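Long-range contacts in killer cell lectin-like receptor 3 (Mus musculus, PDB 3C8J), which serves as a disulfide-linked homodimeric receptor of natural killer cells that recognises class I MHC molecules: residues V81-C86 / F94-T99; I115-D120 / W149-N154. The protein carries 4 engineered substitutions. All blocks are in the same frame, centred on the assembly; numbering follows the deposited sequence.

In the fold
Within this C-type lectin-like domain, contact 1 lies within the sheet, whereas contact 2 sets a loop against the end of one of its strands. Their centres lie about 18 Å apart, on opposite sides of the chain's centre, and no atoms touch between them. Contact 1 is part of a hairpin whose first strand reaches into the dimer interface, held by regular backbone hydrogen bonds and an aromatic pair. Contact 2 sits nearer the middle and lacks strand pairing: side chains of the strand end and turn are set against the loop's backbone and side chains, with a buried tryptophan at its heart and a salt bridge at its margin. Both are partly buried, contact 2 with more of its residues in the interior.

Contact 1 (V81-C86 / F94-T99); sequences VKYWFC and FIMNKT
The rings of Tyr83 and Phe94 lie nearly parallel, with planes at 17°, but they are strongly offset, 4.9 Å between centroids, with little overlap. Over one face of Phe94 sits Tyr83 OH, displaced toward the rim, while CB of Phe85 comes up at the edge, 4.0 Å from CE1 of Phe94. The tyrosine ring has Met96 CG at its own edge, near its plane. CG of Tyr83 stands between the backbone N and the carbonyl carbon (chi1 69°), which carries the ring over toward strand 90-96 and Phe94.

This is a side-chain pairing on one face of an antiparallel beta hairpin. Tyr83 and Phe94 form a hydrogen-bonded pair, with Phe94 N to Tyr83 O at 2.9 Å and Tyr83 N to Phe94 O at 3.2 Å. Lys82 and Ile95 are the adjoining non-hydrogen-bonded pair on the other face, where Lys82 CB meets Ile95 CG1 at 4.1 Å. Met96 N continues the pairing to Val81 O. Where the chain turns a corner at Asn97, a side chain supplies the acceptor: Val81 N gives its hydrogen to Asn97 OD1 at 2.8 Å, and the N-H meets a lone pair of OD1 from within the plane of the amide carbonyl, at a C=O...N angle of 118°. Asn97 belongs to a region implicated in class I MHC binding.

Tyr83 OH is hydrogen-bonded to His130, whose ring also meets those of Phe85 and Phe94 at the end of helix 121-130. Strand 190-197 lies alongside strand 90-96, and at Cys86 the sheet runs on, antiparallel, into a strand of the second subunit, where Phe85 meets Tyr87 of that subunit edge-to-face.

Contact 2 (I115-D120 / W149-N154); sequences ILKIED and WAWIDN
Lys117 and Asp153 are brought together by two unlike torsions: CG of the lysine lies opposite its backbone N (chi1 155°) and the chain then bends at chi2, whereas CG of the aspartate occupies the crowded position between backbone N and carbonyl carbon (chi1 74°). The lysine meets the aspartate side chain nearly perpendicularly. In this C-type lectin-like fold residues 115-120, the latter part of the loop between helices 101-110 and 121-130, pack against a type I beta turn, Trp151 to Asn154, that begins on the last residue of strand 148-151.

Trp151 fills the middle. Its six-membered ring abuts the loop backbone, CZ3 lying 3.6 Å from Ile118 N, with Leu116 O in plane at the edge and Ile118 O over one face, offset toward the rim. Ile118 CB adds an apolar contact to CH2, and Lys117 CD reaches Trp151 CB and CG. Trp151 NE1 is hydrogen-bonded to Asp160, which helps fix the rotation of the indole. Ile118 O is in turn held by Ser157.

At the other end, Ile115 and Ile152 meet through branches: CG2 of Ile115 touches CD1 of Ile152 at 3.6 Å. Helix 101-110 borders this apolar patch, through Trp101, Cys104 and Cys108 beside Ile115 and Lys105 beside Ile152.

The salt bridge closes the polar side. Lys117 NZ also gives a hydrogen bond to Pro156 O, and Asp153 OD1 accepts one from Gly155 N, so both charged groups are tied to the chain just beyond the turn. Across the contact itself, Lys117 NZ approaches the syn lone pair of Asp153 OD1 at 3.0 Å.

Contact 1 (V81-C86 / F94-T99)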
loop_
_atom_site.group_PDB
_atom_site.type_symbol
_atom_site.label_atom_id
_atom_site.label_comp_id
_atom_site.label_asym_id
_atom_site.label_seq_id
_atom_site.Cartn_x
_atom_site.Cartn_y
_atom_site.Cartn_z
ATOM N N VAL A 81 0.320 -21.053 -3.109
ATOM C CA VAL A 81 1.274 -20.102 -2.586
ATOM C C VAL A 81 0.774 -18.716 -2.936
ATOM O O VAL A 81 0.596 -18.389 -4.104
ATOM C CB VAL A 81 2.643 -20.303 -3.227
ATOM C CG1 VAL A 81 3.610 -19.305 -2.680
ATOM C CG2 VAL A 81 3.138 -21.698 -2.971
ATOM N N LYS A 82 0.546 -17.891 -1.926
ATOM C CA LYS A 82 0.122 -16.526 -2.175
ATOM C C LYS A 82 0.778 -15.580 -1.174
ATOM O O LYS A 82 1.279 -16.013 -0.135
ATOM C CB LYS A 82 -1.401 -16.434 -2.088
ATOM C CG LYS A 82 -1.917 -16.847 -0.736
ATOM C CD LYS A 82 -3.408 -16.693 -0.599
ATOM C CE LYS A 82 -3.936 -17.662 0.472
ATOM N NZ LYS A 82 -3.155 -17.689 1.733
ATOM N N TYR A 83 0.805 -14.297 -1.511
ATOM C CA TYR A 83 1.089 -13.247 -0.532
ATOM C C TYR A 83 0.086 -12.118 -0.745
ATOM O O TYR A 83 -0.556 -12.045 -1.806
ATOM C CB TYR A 83 2.548 -12.740 -0.610
ATOM C CG TYR A 83 2.886 -11.949 -1.856
ATOM C CD1 TYR A 83 2.813 -10.558 -1.875
ATOM C CD2 TYR A 83 3.262 -12.610 -3.028
ATOM C CE1 TYR A 83 3.126 -9.849 -3.026
ATOM C CE2 TYR A 83 3.548 -11.930 -4.180
ATOM C CZ TYR A 83 3.489 -10.556 -4.188
ATOM O OH TYR A 83 3.797 -9.915 -5.372
ATOM N N TRP A 84 -0.074 -11.261 0.255
ATOM C CA TRP A 84 -0.884 -10.087 0.062
ATOM C C TRP A 84 -0.115 -8.791 0.344
ATOM O O TRP A 84 0.897 -8.802 1.039
ATOM C CB TRP A 84 -2.172 -10.179 0.871
ATOM C CG TRP A 84 -1.973 -10.269 2.358
ATOM C CD1 TRP A 84 -1.718 -11.407 3.094
ATOM C CD2 TRP A 84 -2.018 -9.197 3.289
ATOM N NE1 TRP A 84 -1.598 -11.101 4.425
ATOM C CE2 TRP A 84 -1.790 -9.754 4.581
ATOM C CE3 TRP A 84 -2.244 -7.823 3.174
ATOM C CZ2 TRP A 84 -1.793 -8.977 5.743
ATOM C CZ3 TRP A 84 -2.239 -7.044 4.341
ATOM C CH2 TRP A 84 -2.012 -7.631 5.603
ATOM N N PHE A 85 -0.627 -7.681 -0.186
ATOM C CA PHE A 85 0.097 -6.418 -0.266
ATOM C C PHE A 85 -0.918 -5.300 -0.544
ATOM O O PHE A 85 -1.797 -5.427 -1.419
ATOM C CB PHE A 85 1.084 -6.510 -1.440
ATOM C CG PHE A 85 2.181 -5.472 -1.426
ATOM C CD1 PHE A 85 3.437 -5.762 -0.853
ATOM C CD2 PHE A 85 1.994 -4.217 -2.030
ATOM C CE1 PHE A 85 4.455 -4.827 -0.885
ATOM C CE2 PHE A 85 3.028 -3.257 -2.013
ATOM C CZ PHE A 85 4.237 -3.571 -1.451
ATOM N N CYS A 86 -0.816 -4.210 0.201
ATOM C CA CYS A 86 -1.734 -3.103 0.008
ATOM C C CYS A 86 -1.035 -1.956 -0.684
ATOM O O CYS A 86 0.189 -1.871 -0.702
ATOM C CB CYS A 86 -2.317 -2.648 1.327
ATOM S SG CYS A 86 -3.121 -3.971 2.160
ATOM N N PHE A 94 -1.593 -11.868 -4.484
ATOM C CA PHE A 94 -0.959 -12.379 -5.683
ATOM C C PHE A 94 -0.829 -13.860 -5.447
ATOM O O PHE A 94 -0.079 -14.289 -4.571
ATOM C CB PHE A 94 0.385 -11.700 -5.947
ATOM C CG PHE A 94 0.297 -10.197 -6.039
ATOM C CD1 PHE A 94 0.281 -9.428 -4.906
ATOM C CD2 PHE A 94 0.230 -9.555 -7.268
ATOM C CE1 PHE A 94 0.194 -8.041 -4.982
ATOM C CE2 PHE A 94 0.153 -8.158 -7.353
ATOM C CZ PHE A 94 0.125 -7.415 -6.212
ATOM N N ILE A 95 -1.619 -14.634 -6.185
ATOM C CA ILE A 95 -1.622 -16.078 -6.047
ATOM C C ILE A 95 -0.633 -16.670 -7.046
ATOM O O ILE A 95 -0.827 -16.596 -8.268
ATOM C CB ILE A 95 -3.040 -16.659 -6.213
ATOM C CG1 ILE A 95 -3.994 -15.923 -5.275
ATOM C CG2 ILE A 95 -3.044 -18.165 -5.926
ATOM C CD1 ILE A 95 -5.309 -16.582 -5.091
ATOM N N MET A 96 0.424 -17.254 -6.491
ATOM C CA MET A 96 1.616 -17.653 -7.229
ATOM C C MET A 96 1.650 -19.139 -7.617
ATOM O O MET A 96 2.706 -19.773 -7.593
ATOM C CB MET A 96 2.847 -17.252 -6.404
ATOM C CG MET A 96 2.935 -15.743 -6.148
ATOM S SD MET A 96 3.000 -14.656 -7.607
ATOM C CE MET A 96 4.745 -14.669 -8.070
ATOM N N ASN A 97 0.470 -19.685 -7.941
ATOM C CA ASN A 97 0.304 -20.980 -8.627
ATOM C C ASN A 97 -0.346 -20.698 -9.951
ATOM O O ASN A 97 -1.207 -19.823 -10.033
ATOM C CB ASN A 97 -0.661 -21.923 -7.903
ATOM C CG ASN A 97 -0.398 -22.016 -6.440
ATOM O OD1 ASN A 97 -0.744 -21.106 -5.681
ATOM N ND2 ASN A 97 0.195 -23.132 -6.012
ATOM N N LYS A 98 0.011 -21.471 -10.969
ATOM C CA LYS A 98 -0.538 -21.289 -12.291
ATOM C C LYS A 98 -1.833 -22.078 -12.423
ATOM O O LYS A 98 -1.815 -23.309 -12.464
ATOM C CB LYS A 98 0.470 -21.730 -13.346
ATOM C CG LYS A 98 1.753 -20.892 -13.393
ATOM C CD LYS A 98 2.816 -21.589 -14.270
ATOM C CE LYS A 98 3.977 -20.666 -14.642
ATOM N NZ LYS A 98 5.059 -21.485 -15.256
ATOM N N THR A 99 -2.953 -21.356 -12.469
ATOM C CA THR A 99 -4.257 -21.960 -12.737
ATOM C C THR A 99 -4.855 -21.342 -13.996
ATOM O O THR A 99 -4.325 -20.348 -14.499
ATOM C CB THR A 99 -5.273 -21.765 -11.569
ATOM O OG1 THR A 99 -5.812 -20.436 -11.603
ATOM C CG2 THR A 99 -4.638 -22.050 -10.212
#

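Contact 2 (I115-D120 / W149-N154)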
loop_
_atom_site.group_PDB
_atom_site.type_symbol
_atom_site.label_atom_id
_atom_site.label_comp_id
_atom_site.label_asym_id
_atom_site.label_seq_id
_atom_site.Cartn_x
_atom_site.Cartn_y
_atom_site.Cartn_z
ATOM N N ILE A 115 -11.332 -11.564 -8.161
ATOM C CA ILE A 115 -10.298 -11.405 -9.187
ATOM C C ILE A 115 -10.177 -9.935 -9.594
ATOM O O ILE A 115 -11.170 -9.218 -9.656
ATOM C CB ILE A 115 -10.525 -12.403 -10.374
ATOM C CG1 ILE A 115 -9.386 -12.378 -11.398
ATOM C CG2 ILE A 115 -11.910 -12.224 -11.032
ATOM C CD1 ILE A 115 -9.582 -13.393 -12.552
ATOM N N LEU A 116 -8.956 -9.487 -9.857
ATOM C CA LEU A 116 -8.665 -8.057 -9.974
ATOM C C LEU A 116 -9.447 -7.269 -11.005
ATOM O O LEU A 116 -9.544 -7.646 -12.172
ATOM C CB LEU A 116 -7.178 -7.820 -10.188
ATOM C CG LEU A 116 -6.729 -6.359 -10.222
ATOM C CD1 LEU A 116 -6.901 -5.675 -8.884
ATOM C CD2 LEU A 116 -5.317 -6.257 -10.710
ATOM N N LYS A 117 -9.996 -6.153 -10.536
ATOM C CA LYS A 117 -10.454 -5.081 -11.397
ATOM C C LYS A 117 -9.458 -3.924 -11.308
ATOM O O LYS A 117 -9.075 -3.507 -10.220
ATOM C CB LYS A 117 -11.872 -4.660 -10.997
ATOM C CG LYS A 117 -12.258 -3.239 -11.373
ATOM C CD LYS A 117 -13.561 -3.204 -12.166
ATOM C CE LYS A 117 -14.169 -1.839 -12.078
ATOM N NZ LYS A 117 -15.162 -1.644 -13.144
ATOM N N ILE A 118 -9.015 -3.429 -12.459
ATOM C CA ILE A 118 -8.067 -2.312 -12.503
ATOM C C ILE A 118 -8.833 -1.054 -12.878
ATOM O O ILE A 118 -9.546 -1.056 -13.867
ATOM C CB ILE A 118 -6.899 -2.552 -13.494
ATOM C CG1 ILE A 118 -6.126 -3.821 -13.106
ATOM C CG2 ILE A 118 -5.957 -1.375 -13.467
ATOM C CD1 ILE A 118 -4.879 -4.127 -13.958
ATOM N N GLU A 119 -8.688 -0.001 -12.070
ATOM C CA GLU A 119 -9.468 1.227 -12.240
ATOM C C GLU A 119 -8.875 2.189 -13.252
ATOM O O GLU A 119 -9.593 2.735 -14.088
ATOM C CB GLU A 119 -9.692 1.955 -10.910
ATOM C CG GLU A 119 -10.458 1.155 -9.872
ATOM C CD GLU A 119 -11.907 0.850 -10.262
ATOM O OE1 GLU A 119 -12.373 1.280 -11.360
ATOM O OE2 GLU A 119 -12.591 0.171 -9.451
ATOM N N ASP A 120 -7.567 2.397 -13.166
ATOM C CA ASP A 120 -6.889 3.341 -14.043
ATOM C C ASP A 120 -5.449 2.948 -14.368
ATOM O O ASP A 120 -4.939 1.937 -13.846
ATOM C CB ASP A 120 -6.978 4.773 -13.488
ATOM C CG ASP A 120 -6.580 4.871 -12.040
ATOM O OD1 ASP A 120 -6.050 3.905 -11.470
ATOM O OD2 ASP A 120 -6.787 5.949 -11.462
ATOM N N TRP A 149 -16.389 -7.423 -23.908
ATOM C CA TRP A 149 -15.469 -7.611 -22.793
ATOM C C TRP A 149 -16.131 -7.151 -21.506
ATOM O O TRP A 149 -17.015 -6.291 -21.536
ATOM C CB TRP A 149 -14.124 -6.921 -23.069
ATOM C CG TRP A 149 -13.409 -7.657 -24.162
ATOM C CD1 TRP A 149 -13.575 -7.491 -25.507
ATOM C CD2 TRP A 149 -12.476 -8.735 -24.001
ATOM N NE1 TRP A 149 -12.784 -8.380 -26.197
ATOM C CE2 TRP A 149 -12.099 -9.156 -25.297
ATOM C CE3 TRP A 149 -11.907 -9.375 -22.885
ATOM C CZ2 TRP A 149 -11.180 -10.188 -25.515
ATOM C CZ3 TRP A 149 -10.996 -10.406 -23.101
ATOM C CH2 TRP A 149 -10.643 -10.801 -24.415
ATOM N N ALA A 150 -15.745 -7.764 -20.391
ATOM C CA ALA A 150 -16.394 -7.501 -19.110
ATOM C C ALA A 150 -15.450 -7.669 -17.942
ATOM O O ALA A 150 -14.722 -8.654 -17.845
ATOM C CB ALA A 150 -17.602 -8.405 -18.922
ATOM N N TRP A 151 -15.478 -6.685 -17.056
ATOM C CA TRP A 151 -14.831 -6.786 -15.761
ATOM C C TRP A 151 -15.601 -7.699 -14.819
ATOM O O TRP A 151 -16.779 -7.991 -15.034
ATOM C CB TRP A 151 -14.639 -5.399 -15.146
ATOM C CG TRP A 151 -13.637 -4.624 -15.931
ATOM C CD1 TRP A 151 -13.896 -3.705 -16.886
ATOM C CD2 TRP A 151 -12.214 -4.751 -15.868
ATOM N NE1 TRP A 151 -12.734 -3.236 -17.413
ATOM C CE2 TRP A 151 -11.681 -3.863 -16.806
ATOM C CE3 TRP A 151 -11.341 -5.522 -15.093
ATOM C CZ2 TRP A 151 -10.312 -3.718 -17.004
ATOM C CZ3 TRP A 151 -9.977 -5.378 -15.287
ATOM C CH2 TRP A 151 -9.477 -4.487 -16.238
ATOM N N ILE A 152 -14.919 -8.162 -13.779
ATOM C CA ILE A 152 -15.535 -9.028 -12.796
ATOM C C ILE A 152 -16.829 -8.436 -12.210
ATOM O O ILE A 152 -17.792 -9.163 -11.976
ATOM C CB ILE A 152 -14.537 -9.383 -11.672
ATOM C CG1 ILE A 152 -15.197 -10.331 -10.657
ATOM C CG2 ILE A 152 -13.947 -8.110 -11.025
ATOM C CD1 ILE A 152 -15.493 -11.707 -11.205
ATOM N N ASP A 153 -16.833 -7.119 -11.986
ATOM C CA ASP A 153 -17.956 -6.429 -11.347
ATOM C C ASP A 153 -19.002 -5.842 -12.308
ATOM O O ASP A 153 -19.999 -5.288 -11.853
ATOM C CB ASP A 153 -17.453 -5.355 -10.356
ATOM C CG ASP A 153 -16.882 -4.105 -11.043
ATOM O OD1 ASP A 153 -16.867 -4.017 -12.291
ATOM O OD2 ASP A 153 -16.429 -3.192 -10.312
ATOM N N ASN A 154 -18.761 -5.968 -13.618
ATOM C CA ASN A 154 -19.631 -5.413 -14.686
ATOM C C ASN A 154 -19.678 -3.894 -14.748
ATOM O O ASN A 154 -20.542 -3.318 -15.412
ATOM C CB ASN A 154 -21.049 -5.978 -14.606
ATOM C CG ASN A 154 -21.090 -7.452 -14.900
ATOM O OD1 ASN A 154 -21.137 -8.274 -13.987
ATOM N ND2 ASN A 154 -21.045 -7.802 -16.181
#